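Local coordinates for protein putative peptidyl-arginine deiminase (Chlorobium tepidum, PDB 1XKN) that probably hydrolyses the guanidino group of agmatine or of arginine side chains, as a deiminase of the guanidino-modifying enzyme family, at residues L47-T52 / E321-D326; A41-Q46 / V295-T300; G124-P129 / N177-P182; W94-G99 / H217-A222. One frame throughout, in Å; residues are numbered along the deposited sequence.

Interaction 1 (L47-T52 / E321-D326)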
loop_
_atom_site.group_PDB
_atom_site.type_symbol
_atom_site.label_atom_id
_atom_site.label_comp_id
_atom_site.label_asym_id
_atom_site.label_seq_id
_atom_site.Cartn_x
_atom_site.Cartn_y
_atom_site.Cartn_z
ATOM N N LEU A 47 10.534 9.006 5.316
ATOM C CA LEU A 47 9.554 8.610 6.317
ATOM C C LEU A 47 9.980 9.011 7.724
ATOM O O LEU A 47 9.143 9.401 8.542
ATOM C CB LEU A 47 9.318 7.100 6.273
ATOM C CG LEU A 47 8.602 6.569 5.031
ATOM C CD1 LEU A 47 8.647 5.053 5.032
ATOM C CD2 LEU A 47 7.168 7.069 5.002
ATOM N N SER A 48 11.279 8.926 8.005
ATOM C CA SER A 48 11.777 9.271 9.336
ATOM C C SER A 48 11.623 10.757 9.654
ATOM O O SER A 48 11.727 11.160 10.809
ATOM C CB SER A 48 13.245 8.841 9.500
ATOM O OG SER A 48 14.128 9.621 8.717
ATOM N N ARG A 49 11.375 11.569 8.633
ATOM C CA ARG A 49 11.184 12.999 8.841
ATOM C C ARG A 49 9.786 13.223 9.407
ATOM O O ARG A 49 9.519 14.221 10.081
ATOM C CB ARG A 49 11.302 13.750 7.512
ATOM C CG ARG A 49 12.668 13.686 6.860
ATOM C CD ARG A 49 12.635 14.409 5.525
ATOM N NE ARG A 49 12.236 15.806 5.690
ATOM C CZ ARG A 49 11.492 16.479 4.820
ATOM N NH1 ARG A 49 11.058 15.884 3.716
ATOM N NH2 ARG A 49 11.179 17.749 5.051
ATOM N N SER A 50 8.906 12.264 9.140
ATOM C CA SER A 50 7.509 12.338 9.541
ATOM C C SER A 50 7.094 11.528 10.764
ATOM O O SER A 50 6.317 11.999 11.598
ATOM C CB SER A 50 6.640 11.910 8.353
ATOM O OG SER A 50 5.285 11.747 8.721
ATOM N N GLU A 51 7.611 10.309 10.872
ATOM C CA GLU A 51 7.216 9.443 11.968
ATOM C C GLU A 51 8.202 8.300 12.164
ATOM O O GLU A 51 9.231 8.222 11.487
ATOM C CB GLU A 51 5.822 8.873 11.664
ATOM C CG GLU A 51 5.802 7.933 10.443
ATOM C CD GLU A 51 4.585 8.110 9.547
ATOM O OE1 GLU A 51 4.011 7.088 9.107
ATOM O OE2 GLU A 51 4.208 9.268 9.256
ATOM N N THR A 52 7.872 7.420 13.104
ATOM C CA THR A 52 8.685 6.249 13.403
ATOM C C THR A 52 8.656 5.321 12.195
ATOM O O THR A 52 7.622 5.178 11.533
ATOM C CB THR A 52 8.119 5.482 14.613
ATOM O OG1 THR A 52 8.126 6.334 15.767
ATOM C CG2 THR A 52 8.952 4.239 14.896
ATOM N N GLU A 321 3.698 17.760 2.826
ATOM C CA GLU A 321 4.678 18.085 1.796
ATOM C C GLU A 321 4.758 16.902 0.838
ATOM O O GLU A 321 5.135 15.801 1.241
ATOM C CB GLU A 321 6.065 18.337 2.391
ATOM C CG GLU A 321 7.068 18.797 1.333
ATOM C CD GLU A 321 8.510 18.692 1.780
ATOM O OE1 GLU A 321 9.399 19.080 0.989
ATOM O OE2 GLU A 321 8.759 18.218 2.909
ATOM N N VAL A 322 4.406 17.123 -0.424
ATOM C CA VAL A 322 4.453 16.052 -1.416
ATOM C C VAL A 322 5.860 15.953 -1.997
ATOM O O VAL A 322 6.340 16.880 -2.649
ATOM C CB VAL A 322 3.430 16.287 -2.551
ATOM C CG1 VAL A 322 3.514 15.154 -3.570
ATOM C CG2 VAL A 322 2.025 16.367 -1.970
ATOM N N VAL A 323 6.511 14.820 -1.751
ATOM C CA VAL A 323 7.882 14.585 -2.203
ATOM C C VAL A 323 8.004 13.408 -3.161
ATOM O O VAL A 323 7.443 12.340 -2.919
ATOM C CB VAL A 323 8.808 14.312 -0.995
ATOM C CG1 VAL A 323 10.218 13.999 -1.465
ATOM C CG2 VAL A 323 8.807 15.509 -0.066
ATOM N N GLY A 324 8.750 13.606 -4.241
ATOM C CA GLY A 324 8.942 12.540 -5.199
ATOM C C GLY A 324 10.163 11.701 -4.872
ATOM O O GLY A 324 11.135 12.191 -4.295
ATOM N N ILE A 325 10.096 10.422 -5.217
ATOM C CA ILE A 325 11.206 9.499 -5.010
ATOM C C ILE A 325 11.336 8.738 -6.322
ATOM O O ILE A 325 10.387 8.092 -6.765
ATOM C CB ILE A 325 10.923 8.510 -3.851
ATOM C CG1 ILE A 325 10.876 9.277 -2.523
ATOM C CG2 ILE A 325 12.004 7.426 -3.808
ATOM C CD1 ILE A 325 10.611 8.410 -1.299
ATOM N N ASP A 326 12.502 8.839 -6.955
ATOM C CA ASP A 326 12.731 8.165 -8.226
ATOM C C ASP A 326 12.634 6.659 -8.064
ATOM O O ASP A 326 13.417 6.047 -7.333
ATOM C CB ASP A 326 14.101 8.551 -8.796
ATOM C CG ASP A 326 14.416 7.830 -10.098
ATOM O OD1 ASP A 326 13.485 7.595 -10.897
ATOM O OD2 ASP A 326 15.603 7.512 -10.328
#
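Arg49, on the last turn of helix 36-50, reaches across to the carboxylate of Glu321 at the start of strand 321-326, and this pair carries nearly the whole contact. Two residues earlier, Leu47 packs on Leu297 of strand 295-300, while its carbonyl O receives the backbone N of both Ser50 and Glu51. Arg49 has the length to span the gap. Its CG lies beside the backbone N (chi1 -64°), and a later bend at chi3 swings the guanidinium toward the strand. Arg49 NH2 makes the salt bridge to Glu321 OE2 at 3.3 Å, meeting the syn lone pair of OE2, with the acceptor near the guanidinium plane; NH1 adds a weak bond to the same OE2 at 3.4 Å. One oxygen is thus shared by two nitrogens, both at rather long range, and the carboxylate plane stands 88° to the guanidinium. Glu321 comes to meet the arginine on an extended chain. Val323, next but one to Glu321 on the same side of the strand, sets an apolar methyl, CG2, beside the guanidinium edge, 4.4 Å from Arg49 NH1. NH1 is also bonded to Gln46 OE1, one turn back, which steadies the group on its own helix. Next, Ser50 OG donates to Glu51 OE2 at 2.8 Å, meeting it on the anti side, and Glu51 carries on to Thr18, His15 and Asn293, where the chain turns toward strand 52-57. The salt bridge lies at the surface, tying helix 36-50 to strand 321-326, an outermost strand of its sheet that is parallel to strand 295-300.

Interaction 2 (A41-Q46 / V295-T300)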
loop_
_atom_site.group_PDB
_atom_site.type_symbol
_atom_site.label_atom_id
_atom_site.label_comp_id
_atom_site.label_asym_id
_atom_site.label_seq_id
_atom_site.Cartn_x
_atom_site.Cartn_y
_atom_site.Cartn_z
ATOM N N ALA A 41 16.583 3.237 1.332
ATOM C CA ALA A 41 17.221 4.146 2.280
ATOM C C ALA A 41 16.615 5.538 2.114
ATOM O O ALA A 41 16.353 6.229 3.097
ATOM C CB ALA A 41 18.724 4.195 2.042
ATOM N N GLU A 42 16.386 5.942 0.866
ATOM C CA GLU A 42 15.797 7.248 0.592
ATOM C C GLU A 42 14.381 7.294 1.156
ATOM O O GLU A 42 13.978 8.278 1.774
ATOM C CB GLU A 42 15.768 7.518 -0.915
ATOM C CG GLU A 42 15.190 8.880 -1.281
ATOM C CD GLU A 42 15.286 9.183 -2.764
ATOM O OE1 GLU A 42 14.858 10.283 -3.173
ATOM O OE2 GLU A 42 15.789 8.324 -3.520
ATOM N N LEU A 43 13.633 6.215 0.937
ATOM C CA LEU A 43 12.264 6.110 1.422
ATOM C C LEU A 43 12.226 6.148 2.946
ATOM O O LEU A 43 11.436 6.886 3.537
ATOM C CB LEU A 43 11.637 4.809 0.917
ATOM C CG LEU A 43 10.306 4.372 1.533
ATOM C CD1 LEU A 43 9.249 5.444 1.331
ATOM C CD2 LEU A 43 9.871 3.060 0.891
ATOM N N ALA A 44 13.081 5.351 3.579
ATOM C CA ALA A 44 13.136 5.308 5.035
ATOM C C ALA A 44 13.490 6.681 5.591
ATOM O O ALA A 44 12.921 7.117 6.592
ATOM C CB ALA A 44 14.156 4.271 5.493
ATOM N N TYR A 45 14.421 7.370 4.934
ATOM C CA TYR A 45 14.821 8.700 5.377
ATOM C C TYR A 45 13.644 9.664 5.314
ATOM O O TYR A 45 13.344 10.348 6.293
ATOM C CB TYR A 45 15.964 9.246 4.520
ATOM C CG TYR A 45 16.238 10.711 4.777
ATOM C CD1 TYR A 45 16.754 11.144 5.999
ATOM C CD2 TYR A 45 15.944 11.673 3.809
ATOM C CE1 TYR A 45 16.968 12.500 6.251
ATOM C CE2 TYR A 45 16.154 13.027 4.052
ATOM C CZ TYR A 45 16.666 13.432 5.273
ATOM O OH TYR A 45 16.872 14.770 5.515
ATOM N N GLN A 46 12.977 9.725 4.164
ATOM C CA GLN A 46 11.833 10.619 4.029
ATOM C C GLN A 46 10.784 10.292 5.091
ATOM O O GLN A 46 10.213 11.190 5.703
ATOM C CB GLN A 46 11.215 10.509 2.629
ATOM C CG GLN A 46 12.014 11.194 1.531
ATOM C CD GLN A 46 12.289 12.660 1.827
ATOM O OE1 GLN A 46 11.440 13.365 2.366
ATOM N NE2 GLN A 46 13.477 13.126 1.460
ATOM N N VAL A 295 4.159 14.010 5.166
ATOM C CA VAL A 295 4.525 14.010 3.760
ATOM C C VAL A 295 3.794 12.943 2.973
ATOM O O VAL A 295 3.272 11.980 3.531
ATOM C CB VAL A 295 6.047 13.764 3.576
ATOM C CG1 VAL A 295 6.846 14.883 4.227
ATOM C CG2 VAL A 295 6.437 12.419 4.185
ATOM N N VAL A 296 3.744 13.144 1.663
ATOM C CA VAL A 296 3.145 12.180 0.760
ATOM C C VAL A 296 4.298 11.856 -0.174
ATOM O O VAL A 296 4.894 12.755 -0.770
ATOM C CB VAL A 296 1.965 12.778 -0.028
ATOM C CG1 VAL A 296 1.398 11.729 -0.987
ATOM C CG2 VAL A 296 0.879 13.233 0.944
ATOM N N LEU A 297 4.630 10.575 -0.269
ATOM C CA LEU A 297 5.738 10.135 -1.101
ATOM C C LEU A 297 5.209 9.556 -2.401
ATOM O O LEU A 297 4.486 8.564 -2.407
ATOM C CB LEU A 297 6.571 9.102 -0.338
ATOM C CG LEU A 297 7.034 9.594 1.044
ATOM C CD1 LEU A 297 7.791 8.487 1.757
ATOM C CD2 LEU A 297 7.907 10.830 0.890
ATOM N N VAL A 298 5.583 10.192 -3.504
ATOM C CA VAL A 298 5.121 9.783 -4.820
ATOM C C VAL A 298 6.236 9.206 -5.678
ATOM O O VAL A 298 7.320 9.783 -5.778
ATOM C CB VAL A 298 4.517 10.988 -5.563
ATOM C CG1 VAL A 298 3.914 10.545 -6.883
ATOM C CG2 VAL A 298 3.479 11.656 -4.683
ATOM N N PRO A 299 5.991 8.045 -6.303
ATOM C CA PRO A 299 7.042 7.470 -7.143
ATOM C C PRO A 299 7.161 8.290 -8.428
ATOM O O PRO A 299 6.149 8.691 -9.003
ATOM C CB PRO A 299 6.537 6.051 -7.400
ATOM C CG PRO A 299 5.046 6.222 -7.411
ATOM C CD PRO A 299 4.806 7.168 -6.251
ATOM N N THR A 300 8.388 8.566 -8.862
ATOM C CA THR A 300 8.586 9.323 -10.093
ATOM C C THR A 300 9.372 8.490 -11.093
ATOM O O THR A 300 10.138 7.597 -10.713
ATOM C CB THR A 300 9.289 10.678 -9.852
ATOM O OG1 THR A 300 10.541 10.473 -9.190
ATOM C CG2 THR A 300 8.401 11.588 -9.009
#
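Helix 41-46 and strand 295-300 run nearly antiparallel, their axes 10.4 Å apart at an angle of 162°, with Gln46 and Leu297 closest at the backbone (CA to CA 8.0 Å). Leu297 carries the contact, its two methyl branches reaching two helix residues about one turn apart. Leu297 CD1 presses on Leu43 CD1 at 3.4 Å, tighter than ordinary methyl contact, as the two leucines meet end against end at a slant; it also comes near Gln46 CB. Leu43 gets there because its CG is anti to the backbone N (chi1 168°), which carries the branched end closer to the strand than its CB direction alone would suggest. The other branch, Leu297 CD2, rests on Gln46 alone, 3.8 Å from CB and 4.2 Å from CG. Gln46 suits this edge of the interface because its methylenes can cover a leucine while its amide bends off at chi2 to give OE1 to Arg49. Val295 adds a looser touch, CG2 lying 4.3 Å from the carbonyl O of Gln46. The joint is therefore almost wholly apolar, as expected where a helix lies on a sheet face and the backbone polar groups of each element are engaged within their own helix or sheet. Leu297 and Val295 look toward helix 36-50, whereas Val296 and Val298 face the other way, Val298 packing on Leu313 of helix 305-316. That helix links 295-300 to the parallel strand 321-326 in a beta-alpha-beta crossover, so the sheet is layered between two helices, and helix 60-73 packs against helix 36-50 through Ala41 and Ala44.

Interaction 3 (G124-P129 / N177-P182)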
loop_
_atom_site.group_PDB
_atom_site.type_symbol
_atom_site.label_atom_id
_atom_site.label_comp_id
_atom_site.label_asym_id
_atom_site.label_seq_id
_atom_site.Cartn_x
_atom_site.Cartn_y
_atom_site.Cartn_z
ATOM N N GLY A 124 -1.027 -14.835 -6.139
ATOM C CA GLY A 124 -1.558 -15.964 -6.884
ATOM C C GLY A 124 -0.554 -17.064 -7.167
ATOM O O GLY A 124 -0.679 -17.783 -8.159
ATOM N N GLY A 125 0.444 -17.191 -6.296
ATOM C CA GLY A 125 1.456 -18.220 -6.457
ATOM C C GLY A 125 2.445 -17.994 -7.585
ATOM O O GLY A 125 2.825 -18.942 -8.273
ATOM N N LYS A 126 2.869 -16.749 -7.776
ATOM C CA LYS A 126 3.823 -16.423 -8.830
ATOM C C LYS A 126 5.259 -16.462 -8.320
ATOM O O LYS A 126 6.204 -16.502 -9.108
ATOM C CB LYS A 126 3.536 -15.032 -9.402
ATOM C CG LYS A 126 2.235 -14.914 -10.179
ATOM C CD LYS A 126 2.143 -13.555 -10.860
ATOM C CE LYS A 126 0.872 -13.423 -11.686
ATOM N NZ LYS A 126 -0.350 -13.462 -10.838
ATOM N N TYR A 127 5.413 -16.447 -6.999
ATOM C CA TYR A 127 6.727 -16.468 -6.369
ATOM C C TYR A 127 6.735 -17.512 -5.257
ATOM O O TYR A 127 5.681 -17.940 -4.791
ATOM C CB TYR A 127 7.046 -15.083 -5.786
ATOM C CG TYR A 127 7.108 -13.974 -6.821
ATOM C CD1 TYR A 127 8.302 -13.669 -7.480
ATOM C CD2 TYR A 127 5.968 -13.242 -7.157
ATOM C CE1 TYR A 127 8.357 -12.663 -8.447
ATOM C CE2 TYR A 127 6.014 -12.234 -8.126
ATOM C CZ TYR A 127 7.210 -11.952 -8.765
ATOM O OH TYR A 127 7.261 -10.966 -9.726
ATOM N N GLU A 128 7.927 -17.927 -4.842
ATOM C CA GLU A 128 8.070 -18.918 -3.778
ATOM C C GLU A 128 9.497 -18.957 -3.251
ATOM O O GLU A 128 10.450 -18.764 -4.004
ATOM C CB GLU A 128 7.675 -20.307 -4.287
ATOM C CG GLU A 128 6.271 -20.735 -3.898
ATOM C CD GLU A 128 5.816 -21.984 -4.623
ATOM O OE1 GLU A 128 6.536 -23.007 -4.568
ATOM O OE2 GLU A 128 4.734 -21.946 -5.249
ATOM N N PRO A 129 9.660 -19.195 -1.941
ATOM C CA PRO A 129 8.576 -19.419 -0.982
ATOM C C PRO A 129 8.025 -18.107 -0.438
ATOM O O PRO A 129 8.619 -17.046 -0.628
ATOM C CB PRO A 129 9.254 -20.242 0.102
ATOM C CG PRO A 129 10.610 -19.621 0.152
ATOM C CD PRO A 129 10.965 -19.488 -1.323
ATOM N N ASN A 177 -10.064 -12.986 -9.041
ATOM C CA ASN A 177 -9.208 -13.890 -9.801
ATOM C C ASN A 177 -9.173 -15.223 -9.057
ATOM O O ASN A 177 -8.912 -15.269 -7.854
ATOM C CB ASN A 177 -7.780 -13.339 -9.929
ATOM C CG ASN A 177 -6.930 -14.152 -10.896
ATOM O OD1 ASN A 177 -6.875 -15.377 -10.811
ATOM N ND2 ASN A 177 -6.260 -13.469 -11.816
ATOM N N PRO A 178 -9.458 -16.328 -9.761
ATOM C CA PRO A 178 -9.452 -17.655 -9.137
ATOM C C PRO A 178 -8.145 -18.042 -8.445
ATOM O O PRO A 178 -8.136 -18.947 -7.607
ATOM C CB PRO A 178 -9.781 -18.583 -10.304
ATOM C CG PRO A 178 -10.683 -17.740 -11.142
ATOM C CD PRO A 178 -9.974 -16.402 -11.139
ATOM N N ASN A 179 -7.047 -17.369 -8.783
ATOM C CA ASN A 179 -5.766 -17.706 -8.171
ATOM C C ASN A 179 -5.596 -17.191 -6.746
ATOM O O ASN A 179 -4.593 -17.485 -6.094
ATOM C CB ASN A 179 -4.579 -17.234 -9.037
ATOM C CG ASN A 179 -4.451 -15.719 -9.119
ATOM O OD1 ASN A 179 -4.947 -14.987 -8.266
ATOM N ND2 ASN A 179 -3.750 -15.246 -10.146
ATOM N N ARG A 180 -6.571 -16.440 -6.245
ATOM C CA ARG A 180 -6.460 -15.932 -4.881
ATOM C C ARG A 180 -7.224 -16.813 -3.896
ATOM O O ARG A 180 -6.622 -17.446 -3.025
ATOM C CB ARG A 180 -6.957 -14.484 -4.804
ATOM C CG ARG A 180 -6.080 -13.473 -5.559
ATOM C CD ARG A 180 -4.602 -13.615 -5.195
ATOM N NE ARG A 180 -3.850 -12.373 -5.378
ATOM C CZ ARG A 180 -3.500 -11.856 -6.552
ATOM N NH1 ARG A 180 -2.820 -10.716 -6.597
ATOM N NH2 ARG A 180 -3.816 -12.475 -7.680
ATOM N N ASN A 181 -8.545 -16.853 -4.038
ATOM C CA ASN A 181 -9.390 -17.669 -3.167
ATOM C C ASN A 181 -10.293 -18.540 -4.037
ATOM O O ASN A 181 -11.477 -18.254 -4.215
ATOM C CB ASN A 181 -10.232 -16.770 -2.258
ATOM C CG ASN A 181 -9.382 -15.894 -1.362
ATOM O OD1 ASN A 181 -9.234 -14.691 -1.594
ATOM N ND2 ASN A 181 -8.803 -16.501 -0.334
ATOM N N PRO A 182 -9.733 -19.625 -4.592
ATOM C CA PRO A 182 -10.458 -20.558 -5.458
ATOM C C PRO A 182 -11.848 -20.973 -4.981
ATOM O O PRO A 182 -12.792 -21.022 -5.767
ATOM C CB PRO A 182 -9.516 -21.758 -5.538
ATOM C CG PRO A 182 -8.176 -21.141 -5.429
ATOM C CD PRO A 182 -8.360 -20.098 -4.347
HETATM O O HOH W 1 -1.119 -16.416 -11.084
#
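Close packing of Gly124 against Asn179 and Arg180 is the direct contact between the segments, and a water is the polar link. Gly124 CA lies over the Asn179 side chain, 3.7 Å from CG, and offers a CA-H...O contact to Asn179 O at 3.5 Å. Glycine fits here: with phi at 87°, a beta carbon would press both on Asn179 CG and on the preceding carbonyl. The backbone N of Gly124 sits above one face of the Arg180 guanidinium, toward its rim and 3.8 Å from NE. Within 177-182, an Asx turn, Asn179 N to Asn177 OD1 at 2.8 Å, fixes the backbone. Arg180 NH2, donating to Asn179 OD1 at 2.8 Å almost in the guanidinium plane, and Asp215 OD2, accepting from ND2, hold the Asn179 amide, which chi1 of 68° lays against Gly124. The bridging water donates to Gly124 O, accepts from Lys126 NZ at 3.1 Å and, weakly, from Asn179 ND2. Three donors converge on Asp215 OD2: the charged Lys126 NZ and Arg180 NH2, and the amide Asn179 ND2. The lysine and arginine thus share an anion; Arg180 NE also pairs with Glu156. The contact joins the chain at helix 122-125, beside Trp123, to the loop that runs between helices 172-175 and 186-197.

Interaction 4 (W94-G99 / H217-A222)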
loop_
_atom_site.group_PDB
_atom_site.type_symbol
_atom_site.label_atom_id
_atom_site.label_comp_id
_atom_site.label_asym_id
_atom_site.label_seq_id
_atom_site.Cartn_x
_atom_site.Cartn_y
_atom_site.Cartn_z
ATOM N N TRP A 94 7.418 -6.576 -0.298
ATOM C CA TRP A 94 6.079 -6.024 -0.489
ATOM C C TRP A 94 5.258 -5.977 0.798
ATOM O O TRP A 94 4.230 -6.653 0.940
ATOM C CB TRP A 94 5.363 -6.828 -1.570
ATOM C CG TRP A 94 6.250 -7.065 -2.765
ATOM C CD1 TRP A 94 6.586 -8.272 -3.309
ATOM C CD2 TRP A 94 6.944 -6.072 -3.540
ATOM N NE1 TRP A 94 7.445 -8.095 -4.367
ATOM C CE2 TRP A 94 7.681 -6.757 -4.532
ATOM C CE3 TRP A 94 7.014 -4.673 -3.491
ATOM C CZ2 TRP A 94 8.479 -6.091 -5.469
ATOM C CZ3 TRP A 94 7.810 -4.007 -4.427
ATOM C CH2 TRP A 94 8.532 -4.721 -5.403
ATOM N N CYS A 95 5.720 -5.143 1.724
ATOM C CA CYS A 95 5.085 -4.978 3.028
ATOM C C CYS A 95 3.618 -4.559 2.930
ATOM O O CYS A 95 2.826 -4.836 3.829
ATOM C CB CYS A 95 5.873 -3.953 3.854
ATOM S SG CYS A 95 5.578 -4.065 5.636
ATOM N N ARG A 96 3.253 -3.883 1.846
ATOM C CA ARG A 96 1.870 -3.454 1.666
ATOM C C ARG A 96 0.953 -4.668 1.560
ATOM O O ARG A 96 -0.144 -4.686 2.121
ATOM C CB ARG A 96 1.739 -2.615 0.390
ATOM C CG ARG A 96 0.301 -2.299 -0.019
ATOM C CD ARG A 96 -0.402 -1.469 1.039
ATOM N NE ARG A 96 0.369 -0.274 1.370
ATOM C CZ ARG A 96 0.036 0.591 2.321
ATOM N NH1 ARG A 96 0.809 1.643 2.561
ATOM N NH2 ARG A 96 -1.069 0.403 3.031
ATOM N N ASP A 97 1.424 -5.686 0.847
ATOM C CA ASP A 97 0.637 -6.893 0.614
ATOM C C ASP A 97 0.719 -7.992 1.677
ATOM O O ASP A 97 -0.281 -8.661 1.939
ATOM C CB ASP A 97 1.000 -7.455 -0.763
ATOM C CG ASP A 97 0.672 -6.485 -1.883
ATOM O OD1 ASP A 97 1.151 -6.697 -3.014
ATOM O OD2 ASP A 97 -0.080 -5.515 -1.633
ATOM N N HIS A 98 1.887 -8.179 2.289
ATOM C CA HIS A 98 2.045 -9.217 3.308
ATOM C C HIS A 98 2.098 -8.625 4.717
ATOM O O HIS A 98 1.988 -9.346 5.713
ATOM C CB HIS A 98 3.320 -10.047 3.031
ATOM C CG HIS A 98 4.607 -9.307 3.258
ATOM N ND1 HIS A 98 5.585 -9.198 2.291
ATOM C CD2 HIS A 98 5.093 -8.677 4.355
ATOM C CE1 HIS A 98 6.617 -8.534 2.784
ATOM N NE2 HIS A 98 6.344 -8.207 4.034
ATOM N N GLY A 99 2.243 -7.303 4.778
ATOM C CA GLY A 99 2.360 -6.585 6.042
ATOM C C GLY A 99 1.171 -6.513 6.984
ATOM O O GLY A 99 0.064 -6.927 6.646
ATOM N N HIS A 217 -3.972 -4.793 -9.114
ATOM C CA HIS A 217 -4.084 -4.101 -7.830
ATOM C C HIS A 217 -4.646 -2.702 -8.002
ATOM O O HIS A 217 -4.213 -1.944 -8.870
ATOM C CB HIS A 217 -2.729 -3.999 -7.139
ATOM C CG HIS A 217 -2.459 -5.117 -6.186
ATOM N ND1 HIS A 217 -1.341 -5.153 -5.382
ATOM C CD2 HIS A 217 -3.159 -6.242 -5.909
ATOM C CE1 HIS A 217 -1.363 -6.253 -4.650
ATOM N NE2 HIS A 217 -2.457 -6.931 -4.951
ATOM N N VAL A 218 -5.599 -2.357 -7.148
ATOM C CA VAL A 218 -6.227 -1.052 -7.208
ATOM C C VAL A 218 -5.215 0.044 -6.888
ATOM O O VAL A 218 -5.297 1.143 -7.440
ATOM C CB VAL A 218 -7.421 -0.968 -6.218
ATOM C CG1 VAL A 218 -6.928 -0.942 -4.777
ATOM C CG2 VAL A 218 -8.271 0.252 -6.529
ATOM N N ASP A 219 -4.238 -0.255 -6.033
ATOM C CA ASP A 219 -3.264 0.769 -5.661
ATOM C C ASP A 219 -2.284 1.179 -6.765
ATOM O O ASP A 219 -1.320 1.899 -6.514
ATOM C CB ASP A 219 -2.527 0.386 -4.360
ATOM C CG ASP A 219 -1.402 -0.614 -4.562
ATOM O OD1 ASP A 219 -1.318 -1.240 -5.634
ATOM O OD2 ASP A 219 -0.587 -0.775 -3.617
ATOM N N ASP A 220 -2.530 0.725 -7.991
ATOM C CA ASP A 220 -1.696 1.135 -9.118
ATOM C C ASP A 220 -2.606 1.951 -10.031
ATOM O O ASP A 220 -2.212 2.339 -11.131
ATOM C CB ASP A 220 -1.151 -0.068 -9.903
ATOM C CG ASP A 220 0.117 -0.644 -9.299
ATOM O OD1 ASP A 220 0.873 0.111 -8.658
ATOM O OD2 ASP A 220 0.367 -1.854 -9.487
HETATM N N MSE A 221 -3.815 2.243 -9.553
HETATM C CA MSE A 221 -4.791 2.947 -10.378
HETATM C C MSE A 221 -5.695 3.994 -9.711
HETATM O O MSE A 221 -5.789 5.126 -10.181
HETATM C CB MSE A 221 -5.654 1.883 -11.064
HETATM C CG MSE A 221 -6.744 2.388 -11.975
HETATM SE SE MSE A 221 -7.515 0.885 -12.914
HETATM C CE MSE A 221 -8.218 -0.074 -11.396
ATOM N N ALA A 222 -6.368 3.606 -8.631
ATOM C CA ALA A 222 -7.290 4.500 -7.943
ATOM C C ALA A 222 -7.083 4.476 -6.435
ATOM O O ALA A 222 -6.822 3.419 -5.850
ATOM C CB ALA A 222 -8.720 4.116 -8.285
HETATM O O HOH W 2 0.876 -3.248 -3.245
#
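Asp97 OD2 is held by a water at 2.9 Å and by the backbone N of Gly158, and the same water donates to Asp219 OD2, also at 2.9 Å, so one molecule spans the two acids. Asp219 OD2 has a further partner in His338 ND1. The water stands between Asp97 OD2 and Asp219 OD2, 5.2 Å apart, giving each a proton to accept where two acids approach in the buried interior. Asp97 also faces His217. With CG beside its backbone N (chi1 -62°), its carboxylate points at the ring, and Asp97 OD1 lies in the imidazole plane, 3.0 Å from His217 CE1, while the carboxylate plane is turned 88° to the ring. The carboxylate thus meets a carbon at the ring edge, and the polar bonds of the pair go outward: OD1 accepts from Trp123 NE1, and His217 NE2 pairs with Glu156. Arg96 slides past Asp219 in the opposite direction and meets it only with its aliphatic part, CG lying 4.0 Å from OD2. Bends at chi2 and chi3 carry its guanidinium off to a salt bridge with Glu343. This gathering of acids and histidine near the middle of the chain is consistent with the polar centre of the pentein fold, around which this enzyme family binds guanidino groups. In the fold, the short helix 95-98 precedes strand 101-107, and the 3-10 turn 218-220 leads into strand 222-226, its Val218 packing on strands 167-171 and 201-205.

Interactions 1 and 2 work on the same elements: helix 36-50 lies along neighbouring parallel strands of one sheet, and their centres are only 4 Å apart. Interaction 2 is the buried, apolar half; interaction 1, at the surface, replaces methyl packing by a long salt bridge. Interactions 3 and 4 each have their own bridging water; interaction 3 adds it to close packing on a glycine, interaction 4 to a cluster of acids and histidine. Interaction 4 is the deepest, its centre about 4 Å from the centre of the chain, whereas interaction 3 is a partly buried junction of a helix end with a loop, across that centre from 1 and 2. Interactions 3 and 4 touch where Arg180 packs near His217, and both draw on Glu156.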